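Local atomic coordinates of PEPTIDE N-myristoyltransferase (Saccharomyces cerevisiae, PDB entry 1IIC), a protein that catalyses the transfer of myristate from myristoyl-CoA to the N-terminal glycine of protein and peptide substrates. Residues Asp237-Leu242 with Glu259-Asn264; Gly203-Asp206 with Asp212-Ala215. All coordinates share one frame; numbering follows the deposited sequence.

Contact 1 of 2, residues Asp237-Leu242 with Glu259-Asn264; sequences DQVFEL and EEFEHN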
ATOM      1  N   ASP A 237      -5.152   1.661 -22.908  1.00 21.99           N
ATOM      2  CA  ASP A 237      -5.718   0.394 -23.357  1.00 22.77           C
ATOM      3  C   ASP A 237      -4.694  -0.746 -23.327  1.00 22.33           C
ATOM      4  O   ASP A 237      -4.969  -1.798 -22.767  1.00 22.92           O
ATOM      5  CB  ASP A 237      -6.335   0.514 -24.759  1.00 24.71           C
ATOM      6  CG  ASP A 237      -7.640   1.307 -24.761  1.00 25.59           C
ATOM      7  OD1 ASP A 237      -8.411   1.220 -23.778  1.00 25.61           O
ATOM      8  OD2 ASP A 237      -7.902   2.012 -25.754  1.00 27.20           O
ATOM      9  N   GLN A 238      -3.518  -0.542 -23.918  1.00 22.55           N
ATOM     10  CA  GLN A 238      -2.489  -1.585 -23.918  1.00 22.75           C
ATOM     11  C   GLN A 238      -1.952  -1.920 -22.531  1.00 22.83           C
ATOM     12  O   GLN A 238      -1.879  -3.087 -22.154  1.00 23.70           O
ATOM     13  CB  GLN A 238      -1.287  -1.183 -24.775  1.00 22.06           C
ATOM     14  CG  GLN A 238      -1.410  -1.489 -26.247  1.00 22.95           C
ATOM     15  CD  GLN A 238      -0.067  -1.455 -26.935  1.00 22.10           C
ATOM     16  OE1 GLN A 238       0.745  -2.380 -26.795  1.00 20.52           O
ATOM     17  NE2 GLN A 238       0.190  -0.379 -27.664  1.00 21.48           N
ATOM     18  N   VAL A 239      -1.557  -0.897 -21.783  1.00 23.33           N
ATOM     19  CA  VAL A 239      -0.993  -1.119 -20.454  1.00 24.45           C
ATOM     20  C   VAL A 239      -1.969  -1.842 -19.555  1.00 24.37           C
ATOM     21  O   VAL A 239      -1.586  -2.741 -18.813  1.00 25.78           O
ATOM     22  CB  VAL A 239      -0.576   0.217 -19.787  1.00 23.91           C
ATOM     23  CG1 VAL A 239      -0.001  -0.041 -18.401  1.00 26.66           C
ATOM     24  CG2 VAL A 239       0.453   0.919 -20.659  1.00 25.81           C
ATOM     25  N   PHE A 240      -3.236  -1.457 -19.642  1.00 24.60           N
ATOM     26  CA  PHE A 240      -4.277  -2.053 -18.824  1.00 24.95           C
ATOM     27  C   PHE A 240      -4.420  -3.546 -19.054  1.00 25.38           C
ATOM     28  O   PHE A 240      -4.564  -4.312 -18.104  1.00 25.14           O
ATOM     29  CB  PHE A 240      -5.612  -1.368 -19.107  1.00 25.87           C
ATOM     30  CG  PHE A 240      -6.757  -1.901 -18.289  1.00 28.22           C
ATOM     31  CD1 PHE A 240      -6.847  -1.626 -16.926  1.00 28.38           C
ATOM     32  CD2 PHE A 240      -7.757  -2.665 -18.885  1.00 28.92           C
ATOM     33  CE1 PHE A 240      -7.917  -2.097 -16.169  1.00 28.23           C
ATOM     34  CE2 PHE A 240      -8.831  -3.143 -18.137  1.00 31.45           C
ATOM     35  CZ  PHE A 240      -8.909  -2.855 -16.771  1.00 29.47           C
ATOM     36  N   GLU A 241      -4.388  -3.959 -20.319  1.00 25.64           N
ATOM     37  CA  GLU A 241      -4.531  -5.366 -20.655  1.00 24.64           C
ATOM     38  C   GLU A 241      -3.262  -6.116 -20.251  1.00 23.29           C
ATOM     39  O   GLU A 241      -3.319  -7.243 -19.769  1.00 23.31           O
ATOM     40  CB  GLU A 241      -4.794  -5.522 -22.157  1.00 26.80           C
ATOM     41  CG  GLU A 241      -5.742  -6.659 -22.493  1.00 30.03           C
ATOM     42  CD  GLU A 241      -7.181  -6.379 -22.077  1.00 30.84           C
ATOM     43  OE1 GLU A 241      -7.908  -7.344 -21.760  1.00 32.56           O
ATOM     44  OE2 GLU A 241      -7.597  -5.200 -22.081  1.00 33.98           O
ATOM     45  N   LEU A 242      -2.112  -5.488 -20.462  1.00 22.05           N
ATOM     46  CA  LEU A 242      -0.842  -6.101 -20.084  1.00 21.16           C
ATOM     47  C   LEU A 242      -0.842  -6.323 -18.569  1.00 21.11           C
ATOM     48  O   LEU A 242      -0.445  -7.376 -18.079  1.00 21.64           O
ATOM     49  CB  LEU A 242       0.323  -5.176 -20.453  1.00 19.55           C
ATOM     50  CG  LEU A 242       1.699  -5.569 -19.899  1.00 19.65           C
ATOM     51  CD1 LEU A 242       2.112  -6.914 -20.457  1.00 18.69           C
ATOM     52  CD2 LEU A 242       2.729  -4.493 -20.260  1.00 21.38           C
ATOM     53  N   GLU A 259     -11.103   2.867 -15.938  1.00 31.00           N
ATOM     54  CA  GLU A 259     -11.243   4.171 -15.314  1.00 30.54           C
ATOM     55  C   GLU A 259     -10.416   4.245 -14.032  1.00 28.45           C
ATOM     56  O   GLU A 259      -9.613   5.154 -13.860  1.00 26.58           O
ATOM     57  CB  GLU A 259     -12.720   4.434 -15.022  1.00 30.98           C
ATOM     58  CG  GLU A 259     -12.994   5.735 -14.319  1.00 31.01           C
ATOM     59  CD  GLU A 259     -14.476   5.952 -14.107  1.00 32.70           C
ATOM     60  OE1 GLU A 259     -15.172   4.964 -13.769  1.00 33.44           O
ATOM     61  OE2 GLU A 259     -14.940   7.101 -14.270  1.00 31.04           O
ATOM     62  N   GLU A 260     -10.615   3.281 -13.140  1.00 28.03           N
ATOM     63  CA  GLU A 260      -9.863   3.247 -11.888  1.00 27.34           C
ATOM     64  C   GLU A 260      -8.381   3.182 -12.202  1.00 25.49           C
ATOM     65  O   GLU A 260      -7.584   3.908 -11.625  1.00 25.92           O
ATOM     66  CB  GLU A 260     -10.257   2.025 -11.058  1.00 25.98           C
ATOM     67  CG  GLU A 260     -11.689   2.076 -10.583  1.00 28.84           C
ATOM     68  CD  GLU A 260     -12.151   0.785  -9.939  1.00 29.88           C
ATOM     69  OE1 GLU A 260     -13.232   0.792  -9.311  1.00 32.40           O
ATOM     70  OE2 GLU A 260     -11.446  -0.235 -10.065  1.00 31.45           O
ATOM     71  N   PHE A 261      -8.023   2.315 -13.141  1.00 26.21           N
ATOM     72  CA  PHE A 261      -6.630   2.147 -13.525  1.00 24.87           C
ATOM     73  C   PHE A 261      -6.006   3.457 -13.960  1.00 25.37           C
ATOM     74  O   PHE A 261      -4.910   3.813 -13.520  1.00 26.18           O
ATOM     75  CB  PHE A 261      -6.501   1.135 -14.661  1.00 24.00           C
ATOM     76  CG  PHE A 261      -5.077   0.797 -15.001  1.00 23.95           C
ATOM     77  CD1 PHE A 261      -4.432  -0.269 -14.377  1.00 23.21           C
ATOM     78  CD2 PHE A 261      -4.361   1.581 -15.902  1.00 23.11           C
ATOM     79  CE1 PHE A 261      -3.086  -0.546 -14.646  1.00 23.31           C
ATOM     80  CE2 PHE A 261      -3.017   1.312 -16.173  1.00 24.09           C
ATOM     81  CZ  PHE A 261      -2.380   0.249 -15.543  1.00 22.77           C
ATOM     82  N   GLU A 262      -6.698   4.180 -14.830  1.00 24.89           N
ATOM     83  CA  GLU A 262      -6.177   5.447 -15.320  1.00 25.61           C
ATOM     84  C   GLU A 262      -6.058   6.490 -14.210  1.00 25.29           C
ATOM     85  O   GLU A 262      -5.070   7.217 -14.126  1.00 25.95           O
ATOM     86  CB  GLU A 262      -7.064   5.973 -16.452  1.00 25.63           C
ATOM     87  CG  GLU A 262      -6.607   7.299 -16.996  1.00 25.08           C
ATOM     88  CD  GLU A 262      -7.212   7.609 -18.352  1.00 27.17           C
ATOM     89  OE1 GLU A 262      -6.986   8.730 -18.858  1.00 25.37           O
ATOM     90  OE2 GLU A 262      -7.908   6.731 -18.911  1.00 28.59           O
ATOM     91  N   HIS A 263      -7.065   6.571 -13.353  1.00 26.07           N
ATOM     92  CA  HIS A 263      -7.004   7.534 -12.259  1.00 26.20           C
ATOM     93  C   HIS A 263      -5.831   7.219 -11.330  1.00 24.62           C
ATOM     94  O   HIS A 263      -5.142   8.112 -10.832  1.00 24.28           O
ATOM     95  CB  HIS A 263      -8.288   7.504 -11.433  1.00 26.27           C
ATOM     96  CG  HIS A 263      -8.170   8.248 -10.139  1.00 28.07           C
ATOM     97  ND1 HIS A 263      -8.293   9.618 -10.055  1.00 28.82           N
ATOM     98  CD2 HIS A 263      -7.819   7.824  -8.901  1.00 26.44           C
ATOM     99  CE1 HIS A 263      -8.019  10.009  -8.821  1.00 28.35           C
ATOM    100  NE2 HIS A 263      -7.726   8.938  -8.104  1.00 28.96           N
ATOM    101  N   ASN A 264      -5.606   5.932 -11.113  1.00 24.71           N
ATOM    102  CA  ASN A 264      -4.562   5.484 -10.207  1.00 24.22           C
ATOM    103  C   ASN A 264      -3.133   5.598 -10.726  1.00 23.95           C
ATOM    104  O   ASN A 264      -2.197   5.746  -9.940  1.00 25.33           O
ATOM    105  CB  ASN A 264      -4.841   4.038  -9.807  1.00 24.46           C
ATOM    106  CG  ASN A 264      -4.318   3.708  -8.432  1.00 24.75           C
ATOM    107  OD1 ASN A 264      -3.792   2.621  -8.204  1.00 27.82           O
ATOM    108  ND2 ASN A 264      -4.469   4.640  -7.500  1.00 24.55           N
TER

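Contact 2 of 2, residues Gly203-Asp206 with Asp212-Ala215; sequences GLPD and DMIA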
ATOM      1  N   GLY A 203      22.215   2.157   9.333  1.00 36.03           N
ATOM      2  CA  GLY A 203      23.414   2.108  10.144  1.00 37.40           C
ATOM      3  C   GLY A 203      24.696   2.019   9.340  1.00 39.13           C
ATOM      4  O   GLY A 203      24.690   2.094   8.111  1.00 39.80           O
ATOM      5  N   LEU A 204      25.805   1.867  10.052  1.00 40.22           N
ATOM      6  CA  LEU A 204      27.124   1.744   9.450  1.00 41.64           C
ATOM      7  C   LEU A 204      27.739   0.506  10.090  1.00 43.98           C
ATOM      8  O   LEU A 204      28.356   0.586  11.151  1.00 45.19           O
ATOM      9  CB  LEU A 204      27.964   2.983   9.766  1.00 38.84           C
ATOM     10  CG  LEU A 204      29.434   3.009   9.341  1.00 39.30           C
ATOM     11  CD1 LEU A 204      29.570   2.758   7.843  1.00 36.55           C
ATOM     12  CD2 LEU A 204      30.031   4.364   9.706  1.00 37.68           C
ATOM     13  N   PRO A 205      27.563  -0.665   9.456  1.00 45.95           N
ATOM     14  CA  PRO A 205      28.098  -1.929   9.974  1.00 47.06           C
ATOM     15  C   PRO A 205      29.570  -1.859  10.375  1.00 47.93           C
ATOM     16  O   PRO A 205      30.369  -1.185   9.723  1.00 47.99           O
ATOM     17  CB  PRO A 205      27.854  -2.900   8.821  1.00 46.94           C
ATOM     18  CG  PRO A 205      26.608  -2.364   8.198  1.00 46.32           C
ATOM     19  CD  PRO A 205      26.890  -0.880   8.163  1.00 46.42           C
ATOM     20  N   ASP A 206      29.921  -2.553  11.454  1.00 48.86           N
ATOM     21  CA  ASP A 206      31.303  -2.574  11.925  1.00 49.98           C
ATOM     22  C   ASP A 206      32.199  -3.055  10.790  1.00 49.52           C
ATOM     23  O   ASP A 206      31.854  -3.996  10.077  1.00 48.97           O
ATOM     24  CB  ASP A 206      31.461  -3.523  13.120  1.00 51.41           C
ATOM     25  CG  ASP A 206      30.537  -3.180  14.276  1.00 52.38           C
ATOM     26  OD1 ASP A 206      30.589  -2.030  14.762  1.00 54.30           O
ATOM     27  OD2 ASP A 206      29.761  -4.063  14.701  1.00 52.43           O
ATOM     28  N   ASP A 212      32.519   3.077   1.933  1.00 40.27           N
ATOM     29  CA  ASP A 212      32.175   1.750   1.415  1.00 38.82           C
ATOM     30  C   ASP A 212      30.724   1.773   1.001  1.00 36.42           C
ATOM     31  O   ASP A 212      30.370   1.424  -0.121  1.00 35.65           O
ATOM     32  CB  ASP A 212      32.292   0.656   2.485  1.00 39.34           C
ATOM     33  CG  ASP A 212      33.673   0.529   3.048  1.00 42.81           C
ATOM     34  OD1 ASP A 212      34.653   0.716   2.292  1.00 46.38           O
ATOM     35  OD2 ASP A 212      33.782   0.221   4.252  1.00 43.54           O
ATOM     36  N   MET A 213      29.899   2.184   1.956  1.00 35.26           N
ATOM     37  CA  MET A 213      28.455   2.257   1.822  1.00 33.59           C
ATOM     38  C   MET A 213      27.972   3.130   0.676  1.00 32.59           C
ATOM     39  O   MET A 213      27.117   2.721  -0.106  1.00 34.08           O
ATOM     40  CB  MET A 213      27.868   2.745   3.144  1.00 32.03           C
ATOM     41  CG  MET A 213      28.405   1.981   4.355  1.00 33.60           C
ATOM     42  SD  MET A 213      28.089   0.190   4.293  1.00 31.71           S
ATOM     43  CE  MET A 213      26.342   0.153   4.727  1.00 31.25           C
ATOM     44  N   ILE A 214      28.513   4.335   0.583  1.00 31.93           N
ATOM     45  CA  ILE A 214      28.136   5.259  -0.474  1.00 31.59           C
ATOM     46  C   ILE A 214      28.424   4.662  -1.850  1.00 30.95           C
ATOM     47  O   ILE A 214      27.574   4.696  -2.738  1.00 31.17           O
ATOM     48  CB  ILE A 214      28.894   6.590  -0.311  1.00 32.57           C
ATOM     49  CG1 ILE A 214      28.429   7.286   0.975  1.00 34.22           C
ATOM     50  CG2 ILE A 214      28.676   7.473  -1.526  1.00 33.59           C
ATOM     51  CD1 ILE A 214      29.204   8.551   1.323  1.00 35.68           C
ATOM     52  N   ALA A 215      29.618   4.106  -2.025  1.00 29.53           N
ATOM     53  CA  ALA A 215      29.993   3.508  -3.302  1.00 28.79           C
ATOM     54  C   ALA A 215      29.130   2.278  -3.582  1.00 28.25           C
ATOM     55  O   ALA A 215      28.682   2.053  -4.711  1.00 27.92           O
ATOM     56  CB  ALA A 215      31.470   3.114  -3.278  1.00 27.78           C
TER

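Contact 1 of 2, residues Asp237-Leu242 with Glu259-Asn264
Phe240 and Phe261 form an offset edge-to-face (T-shaped) aromatic pair, with ring centroids 5.5 Å apart and planes inclined at 78°. The edge belongs to Phe240 and the face to Phe261. Phe240 CD1 makes the approach, 3.6 Å from Phe261 CG; it lies equally near Phe261 CB, at 3.6 Å. The leading carbon therefore sits over the root of the partner ring rather than its centre, which accounts for the offset. Phe261 CD1 lies in the plane of the Phe240 ring, beyond its edge, while Phe240 CA is placed over a face of Phe261. At Phe261, CB is directed toward helix 236-247 and CG is anti to the backbone N (chi1 -173°), which carries the ring across to Phe240; the two side chains run antiparallel alongside one another.

The pair joins helix 236-247 to helix 258-265 in the C-terminal of the two related halves of the enzyme, which by family probably have an acetyltransferase-like (GNAT-type) fold. Between segments 237-242 and 259-264 the nearest CA atoms, those of Phe240 and Phe261, are 7.2 Å apart, and no hydrogen bond links the two.

An aliphatic-to-aromatic contact supplies the remainder. Val239 CG1 meets the far end of the Phe261 ring, 3.7 Å from CZ and 4.0 Å from CE2, and the two side chains cross at about a right angle. Val239 also touches Ile290 and Phe293, connecting this junction to strand 290-303, while Phe243 and Phe265 bring further rings to Phe261. With only an alanine methyl at Phe261, the Phe240 edge is likely to lose the face it points at and a gap to open beside Val239 CG1. Outside the apolar patch, Asp237 OD1 forms a salt bridge with Lys258 NZ.

Contact 2 of 2, residues Gly203-Asp206 with Asp212-Ala215
Met213 reaches from helix 210-217 to Leu204 and Pro205, and its side chain can be traced atom by atom. At the base, CB is directed toward segment 203-206, and CG lies anti to the carbonyl carbon (chi1 -49°), which starts the chain on its way to the loop; the nearest CA pair, Leu204 with Met213, is 7.8 Å apart, a gap that side chains must bridge. CG meets one branch of Leu204, lying 3.8 Å from Leu204 CD1. The end of Leu204 approaches the helix more closely than the direction of its CB alone would suggest.

Here a loop folds back on the helix that follows it: residues 203-206 belong to the connection between helix 193-198 and helix 210-217, at the protein surface. Helix 193-198 joins in as well, since Tyr197 touches Leu204 and Trp193 touches Met213.

Beyond CG the methionine chain bends twice (chi2 -59°, chi3 -76°), bringing its sulfur and methyl to the proline. SD stands 4.2 Å from Pro205 CD, a looser approach than that of the methyl. CE ends 3.6 Å from Pro205 CD, so the ring corner next to the proline nitrogen receives the tip. The same CE is 4.2 Å from Gly203 O, a distant neighbour. All these contacts are van der Waals in kind, without a hydrogen bond between the segments. Beside Met213, Asp212 OD2 accepts a hydrogen bond from Thr209 N near the start of the helix.

In the fold
Contacts 1 and 2 follow one another along the chain, contact 2 closing before contact 1 opens, and both belong to the C-terminal N-myristoyltransferase domain. In space they are separate: their centres are about 41 Å apart and their nearest atoms about 31 Å apart. Contact 1 is buried, its centre about 18 Å from the centre of the chain, and joins two helices beside strand 290-303. Contact 2 lies at the surface, its centre about 29 Å from the centre of the chain, between a helix and the loop that leads into it. Myristoyl-CoA is bound in this structure; none of the interactions described is made to it, and both contacts join elements of the protein itself.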